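Long-range contacts in kinesin-like protein KIF19 (Mus musculus, PDB 5GSZ), which moves toward microtubule plus ends and depolymerises microtubules at ciliary tips, thereby regulating the length of motile cilia: residues A[101-106]-A[249-254]; A[108-113]-A[320-325]. All blocks are in the same frame, centred on the assembly; numbering follows the deposited sequence.

Contact 1. Residues A[101-106]-A[249-254]; sequences FAYGPT and IDLAGS. With ADP (adenosine-5'-diphosphate), chain B.
Phe101 places CG, and Ile249 its CG1 branch, anti to the carbonyl carbon (chi1 of Phe101 -56°), and the two lie side by side and point the same way on one face of the sheet. The closest approach there is Phe101 CE1 to Ile249 CD1, 3.5 Å, and CD1 of the same ring lies 4.1 Å from Leu251 CD2; both aliphatic groups meet the ring obliquely. Leu303 and Leu307 of helix 302-307 pack on the same hydrophobic cluster. Tyr103 takes the other choice, with CG anti to its backbone N (chi1 171°), which brings its ring against Leu251 at the rim and Ser254 over a face. Leu251 CD1 lies in the ring plane, 3.9 Å from CD2 of Tyr103, whereas Ser254 OG sits above one face, 3.3 Å from CZ of Tyr103 and displaced toward the rim. Tyr339 stacks with this tyrosine.

Beneath these side chains run two parallel neighbours of the central kinesin motor sheet: strand 97-103, which leads into the P-loop, and strand 242-250, which leads into the DLAGSE sequence of switch II. The pairing is evident from Ala102, whose N donates to Ile249 O (2.9 Å) and whose O receives Leu251 N (3.2 Å). Past the strands the loops remain in touch: Ser254 N donates a hydrogen bond to Gly104 O (3.1 Å), from 60° out of the carbonyl plane and so not on a lone pair. Ser254 OG also approaches Gly104, yet poor angles rule out hydrogen bonds to its N or O. Gly104 itself has backbone angles that would jam a side chain against the carbonyl O of Tyr103, while Gly253 CA makes a C-H...O contact with Gly104 O (3.5 Å). Pro105 and Thr106, next along the loop, line the ADP pocket.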
# COMPACT_ATOMS: atom_id res chain seq x y z
N PHE A 101 -0.60 1.83 -2.03
CA PHE A 101 -0.62 1.43 -0.63
C PHE A 101 -1.79 0.52 -0.34
O PHE A 101 -2.93 0.83 -0.71
CB PHE A 101 -0.77 2.62 0.31
CG PHE A 101 0.25 3.66 0.13
CD1 PHE A 101 1.51 3.51 0.68
CD2 PHE A 101 -0.06 4.81 -0.57
CE1 PHE A 101 2.47 4.50 0.53
CE2 PHE A 101 0.88 5.80 -0.74
CZ PHE A 101 2.16 5.65 -0.19
N ALA A 102 -1.52 -0.54 0.40
CA ALA A 102 -2.54 -1.25 1.15
C ALA A 102 -2.53 -0.72 2.58
O ALA A 102 -1.52 -0.85 3.28
CB ALA A 102 -2.30 -2.76 1.14
N TYR A 103 -3.64 -0.12 2.99
CA TYR A 103 -3.75 0.49 4.31
C TYR A 103 -4.92 -0.12 5.08
O TYR A 103 -5.95 -0.48 4.50
CB TYR A 103 -3.91 2.03 4.19
CG TYR A 103 -4.26 2.78 5.46
CD1 TYR A 103 -5.55 2.81 5.95
CD2 TYR A 103 -3.27 3.49 6.17
CE1 TYR A 103 -5.86 3.51 7.11
CE2 TYR A 103 -3.57 4.18 7.32
CZ TYR A 103 -4.87 4.19 7.80
OH TYR A 103 -5.17 4.90 8.95
N GLY A 104 -4.76 -0.22 6.39
CA GLY A 104 -5.85 -0.64 7.24
C GLY A 104 -5.35 -1.40 8.45
O GLY A 104 -4.17 -1.75 8.55
N PRO A 105 -6.25 -1.67 9.38
CA PRO A 105 -5.87 -2.40 10.60
C PRO A 105 -5.50 -3.84 10.27
O PRO A 105 -5.89 -4.39 9.24
CB PRO A 105 -7.13 -2.35 11.46
CG PRO A 105 -8.02 -1.36 10.81
CD PRO A 105 -7.68 -1.34 9.36
N THR A 106 -4.72 -4.46 11.17
CA THR A 106 -4.32 -5.85 10.99
C THR A 106 -5.52 -6.77 10.81
O THR A 106 -6.54 -6.63 11.47
CB THR A 106 -3.50 -6.30 12.20
OG1 THR A 106 -2.32 -5.49 12.31
CG2 THR A 106 -3.09 -7.75 12.07
N ILE A 249 3.15 -1.22 -1.90
CA ILE A 249 3.45 -1.22 -0.48
C ILE A 249 2.33 -1.91 0.30
O ILE A 249 1.15 -1.58 0.13
CB ILE A 249 3.69 0.20 0.04
CG1 ILE A 249 4.88 0.80 -0.72
CG2 ILE A 249 3.93 0.17 1.55
CD1 ILE A 249 4.95 2.30 -0.66
N ASP A 250 2.74 -2.87 1.13
CA ASP A 250 1.92 -3.50 2.16
C ASP A 250 2.28 -2.86 3.49
O ASP A 250 3.29 -3.22 4.11
CB ASP A 250 2.18 -5.00 2.17
CG ASP A 250 1.24 -5.76 3.09
OD1 ASP A 250 0.18 -5.22 3.48
OD2 ASP A 250 1.55 -6.92 3.44
N LEU A 251 1.47 -1.91 3.95
CA LEU A 251 1.84 -1.08 5.09
C LEU A 251 1.79 -1.85 6.40
O LEU A 251 1.29 -2.98 6.49
CB LEU A 251 0.92 0.13 5.22
CG LEU A 251 1.05 1.26 4.21
CD1 LEU A 251 0.02 2.34 4.45
CD2 LEU A 251 2.43 1.83 4.32
N ALA A 252 2.32 -1.21 7.44
CA ALA A 252 2.05 -1.65 8.79
C ALA A 252 0.58 -1.44 9.12
O ALA A 252 -0.14 -0.71 8.43
CB ALA A 252 2.96 -0.92 9.78
N GLY A 253 0.11 -2.13 10.16
CA GLY A 253 -1.29 -2.02 10.53
C GLY A 253 -1.62 -0.65 11.10
O GLY A 253 -0.80 -0.00 11.75
N SER A 254 -2.85 -0.21 10.85
CA SER A 254 -3.26 1.13 11.27
C SER A 254 -3.20 1.32 12.79
O SER A 254 -3.05 2.45 13.25
CB SER A 254 -4.68 1.41 10.80
OG SER A 254 -4.73 1.32 9.41
PB ADP B . -3.56 -7.83 6.86
O1B ADP B . -2.54 -8.11 5.78
O2B ADP B . -4.20 -6.48 6.66
O3B ADP B . -3.09 -8.17 8.25
PA ADP B . -4.44 -10.29 5.84
O1A ADP B . -4.88 -10.14 4.41
O2A ADP B . -3.04 -10.71 6.19
O3A ADP B . -4.74 -8.91 6.63
O5' ADP B . -5.33 -11.38 6.60
C5' ADP B . -6.74 -11.52 6.44
C4' ADP B . -7.02 -13.01 6.38
O4' ADP B . -8.26 -13.15 5.69
C3' ADP B . -5.99 -13.66 5.50
O3' ADP B . -6.01 -15.05 5.84
C2' ADP B . -6.52 -13.44 4.10
O2' ADP B . -6.19 -14.55 3.25
C1' ADP B . -8.03 -13.37 4.30
N9 ADP B . -8.65 -12.26 3.53
C8 ADP B . -8.38 -10.94 3.66
N7 ADP B . -9.12 -10.18 2.82
C5 ADP B . -9.89 -11.03 2.12
C6 ADP B . -10.89 -10.89 1.05
N6 ADP B . -11.23 -9.67 0.57
N1 ADP B . -11.46 -12.03 0.59
C2 ADP B . -11.14 -13.24 1.08
N3 ADP B . -10.22 -13.44 2.04
C4 ADP B . -9.58 -12.39 2.59

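Contact 2. Residues A[108-113]-A[320-325]; sequences CGKTYT and IAHISP. With MG (magnesium ion), chain C; ADP (adenosine-5'-diphosphate), chain B.
Cys108 leans on the end of strand 315-323 at the point where the P-loop (Walker A motif) of the kinesin motor domain passes into helix 110-114. Its CB lies against CB of His322, and its SG, beside the backbone N, comes within 3.6 Å of Ser324 N, a distance of packing rather than of a bond. Gly109 follows as the N-cap residue; its amide is shared between O2B and the bridging O3A of ADP, and its carbonyl carbon lies over the His322 ring, offset toward the rim. Lys110 grips O2B twice, through its backbone N (2.8 Å) and through NZ (2.7 Å), the chain bending at its last two torsions (chi3 -53°) to bring the ammonium back to the phosphate. CA of the same lysine stands over the His322 face, 4.1 Å from the centroid and only 12° off the normal, a CH-pi contact. Thr111 contributes N to O1B of ADP and OG1 to the magnesium (2.1 Å), which O1B and four waters bring to six ligands. The Tyr112 backbone N donates to O1A, and its ring lies against the adenine, with ADP C4 3.8 Å above the ring centre. With an alanine here, that side of the adenine is likely to lose its flat partner, leaving the base freer to shift, while the amide bond to O1A need not be lost. Thr113 closes the walk by turning to the strand: CG2 touches Ile320 CD1, and Thr113 OG1 and His322 NE2 share a hydrogen bond of 2.7 Å, the hydroxyl lying at the ring edge in the imidazole plane. Tyr103 O is hydrogen-bonded to ND1 of this ring, so both imidazole nitrogens have partners and the rotation of the ring is fixed.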
# COMPACT_ATOMS: atom_id res chain seq x y z
N CYS A 108 -7.51 -7.09 8.18
CA CYS A 108 -8.55 -6.53 7.31
C CYS A 108 -8.30 -6.75 5.82
O CYS A 108 -9.18 -6.42 5.01
CB CYS A 108 -8.70 -5.02 7.51
SG CYS A 108 -9.35 -4.48 9.07
N GLY A 109 -7.13 -7.24 5.41
CA GLY A 109 -6.96 -7.56 4.01
C GLY A 109 -5.70 -7.14 3.28
O GLY A 109 -5.50 -7.59 2.16
N LYS A 110 -4.84 -6.33 3.90
CA LYS A 110 -3.71 -5.73 3.19
C LYS A 110 -2.87 -6.76 2.42
O LYS A 110 -2.76 -6.70 1.19
CB LYS A 110 -2.86 -4.93 4.18
CG LYS A 110 -3.58 -3.71 4.75
CD LYS A 110 -2.68 -2.86 5.62
CE LYS A 110 -2.00 -3.69 6.71
NZ LYS A 110 -2.93 -4.34 7.68
N THR A 111 -2.27 -7.72 3.13
CA THR A 111 -1.43 -8.70 2.44
C THR A 111 -2.24 -9.50 1.41
O THR A 111 -1.71 -9.86 0.36
CB THR A 111 -0.75 -9.62 3.44
OG1 THR A 111 -0.05 -8.84 4.42
CG2 THR A 111 0.26 -10.51 2.76
N TYR A 112 -3.52 -9.75 1.67
CA TYR A 112 -4.33 -10.45 0.68
C TYR A 112 -4.49 -9.63 -0.60
O TYR A 112 -4.36 -10.16 -1.71
CB TYR A 112 -5.70 -10.81 1.26
CG TYR A 112 -6.61 -11.55 0.30
CD1 TYR A 112 -6.54 -12.94 0.17
CD2 TYR A 112 -7.54 -10.87 -0.49
CE1 TYR A 112 -7.37 -13.62 -0.71
CE2 TYR A 112 -8.36 -11.54 -1.37
CZ TYR A 112 -8.27 -12.92 -1.48
OH TYR A 112 -9.09 -13.60 -2.34
N THR A 113 -4.80 -8.33 -0.47
CA THR A 113 -4.92 -7.46 -1.64
C THR A 113 -3.61 -7.37 -2.42
O THR A 113 -3.64 -7.42 -3.66
CB THR A 113 -5.37 -6.05 -1.23
OG1 THR A 113 -6.77 -6.05 -0.96
CG2 THR A 113 -5.06 -5.02 -2.34
N ILE A 320 -5.44 1.83 -1.11
CA ILE A 320 -6.52 0.88 -0.92
C ILE A 320 -6.69 0.67 0.58
O ILE A 320 -5.90 -0.05 1.22
CB ILE A 320 -6.25 -0.44 -1.64
CG1 ILE A 320 -5.97 -0.19 -3.11
CG2 ILE A 320 -7.43 -1.37 -1.47
CD1 ILE A 320 -5.84 -1.48 -3.90
N ALA A 321 -7.71 1.31 1.15
CA ALA A 321 -8.07 1.10 2.54
C ALA A 321 -8.88 -0.19 2.70
O ALA A 321 -9.69 -0.55 1.85
CB ALA A 321 -8.87 2.29 3.06
N HIS A 322 -8.67 -0.87 3.83
CA HIS A 322 -9.29 -2.15 4.14
C HIS A 322 -10.02 -2.10 5.47
O HIS A 322 -9.48 -1.56 6.44
CB HIS A 322 -8.22 -3.26 4.19
CG HIS A 322 -7.51 -3.46 2.89
ND1 HIS A 322 -6.46 -2.66 2.49
CD2 HIS A 322 -7.71 -4.35 1.89
CE1 HIS A 322 -6.03 -3.06 1.31
NE2 HIS A 322 -6.78 -4.08 0.92
N ILE A 323 -11.22 -2.67 5.53
CA ILE A 323 -11.95 -2.81 6.79
C ILE A 323 -12.57 -4.19 6.90
O ILE A 323 -12.78 -4.90 5.90
CB ILE A 323 -13.09 -1.77 7.00
CG1 ILE A 323 -14.25 -2.03 6.04
CG2 ILE A 323 -12.58 -0.32 6.91
CD1 ILE A 323 -15.41 -1.09 6.20
N SER A 324 -12.86 -4.57 8.13
CA SER A 324 -13.76 -5.66 8.44
C SER A 324 -15.21 -5.17 8.38
O SER A 324 -15.50 -4.01 8.69
CB SER A 324 -13.46 -6.21 9.83
OG SER A 324 -14.41 -7.19 10.21
N PRO A 325 -16.14 -6.02 7.95
CA PRO A 325 -17.56 -5.66 8.02
C PRO A 325 -18.18 -5.96 9.37
O PRO A 325 -19.38 -5.73 9.55
CB PRO A 325 -18.19 -6.52 6.92
CG PRO A 325 -17.30 -7.75 6.86
CD PRO A 325 -15.93 -7.36 7.35
MG MG C . -0.20 -8.30 6.49
PB ADP B . -3.56 -7.83 6.86
O1B ADP B . -2.54 -8.11 5.78
O2B ADP B . -4.20 -6.48 6.66
O3B ADP B . -3.09 -8.17 8.25
PA ADP B . -4.44 -10.29 5.84
O1A ADP B . -4.88 -10.14 4.41
O2A ADP B . -3.04 -10.71 6.19
O3A ADP B . -4.74 -8.91 6.63
O5' ADP B . -5.33 -11.38 6.60
C5' ADP B . -6.74 -11.52 6.44
C4' ADP B . -7.02 -13.01 6.38
O4' ADP B . -8.26 -13.15 5.69
C3' ADP B . -5.99 -13.66 5.50
O3' ADP B . -6.01 -15.05 5.84
C2' ADP B . -6.52 -13.44 4.10
O2' ADP B . -6.19 -14.55 3.25
C1' ADP B . -8.03 -13.37 4.30
N9 ADP B . -8.65 -12.26 3.53
C8 ADP B . -8.38 -10.94 3.66
N7 ADP B . -9.12 -10.18 2.82
C5 ADP B . -9.89 -11.03 2.12
C6 ADP B . -10.89 -10.89 1.05
N6 ADP B . -11.23 -9.67 0.57
N1 ADP B . -11.46 -12.03 0.59
C2 ADP B . -11.14 -13.24 1.08
N3 ADP B . -10.22 -13.44 2.04
C4 ADP B . -9.58 -12.39 2.59
O HOH W 1 -0.12 -6.13 6.04
O HOH W 2 -0.84 -10.09 6.79
O HOH W 3 -0.94 -8.03 8.71
O HOH W 4 1.66 -9.20 6.66

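Contacts 1 and 2 adjoin, their centres about 8 Å apart, because the segments at 101-106 and 108-113 are successive parts of one strand-loop-helix unit. Strand 97-103 lies between the other two strands involved: contact 1 pairs it with 242-250, and Phe101 O probably accepts a hydrogen bond from Ile320 N (2.7 Å) of contact 2. At the nucleotide, Asp250 OD2 probably hydrogen-bonds to Thr111 OG1 (2.7 Å), placing switch II in the second shell of the magnesium; Arg206 forms a salt bridge with the same carboxylate oxygen. Both contacts touch ADP, and Lys110 NZ is also hydrogen-bonded to Gly104 O, joining the beginning of the P-loop to its phosphate-binding end.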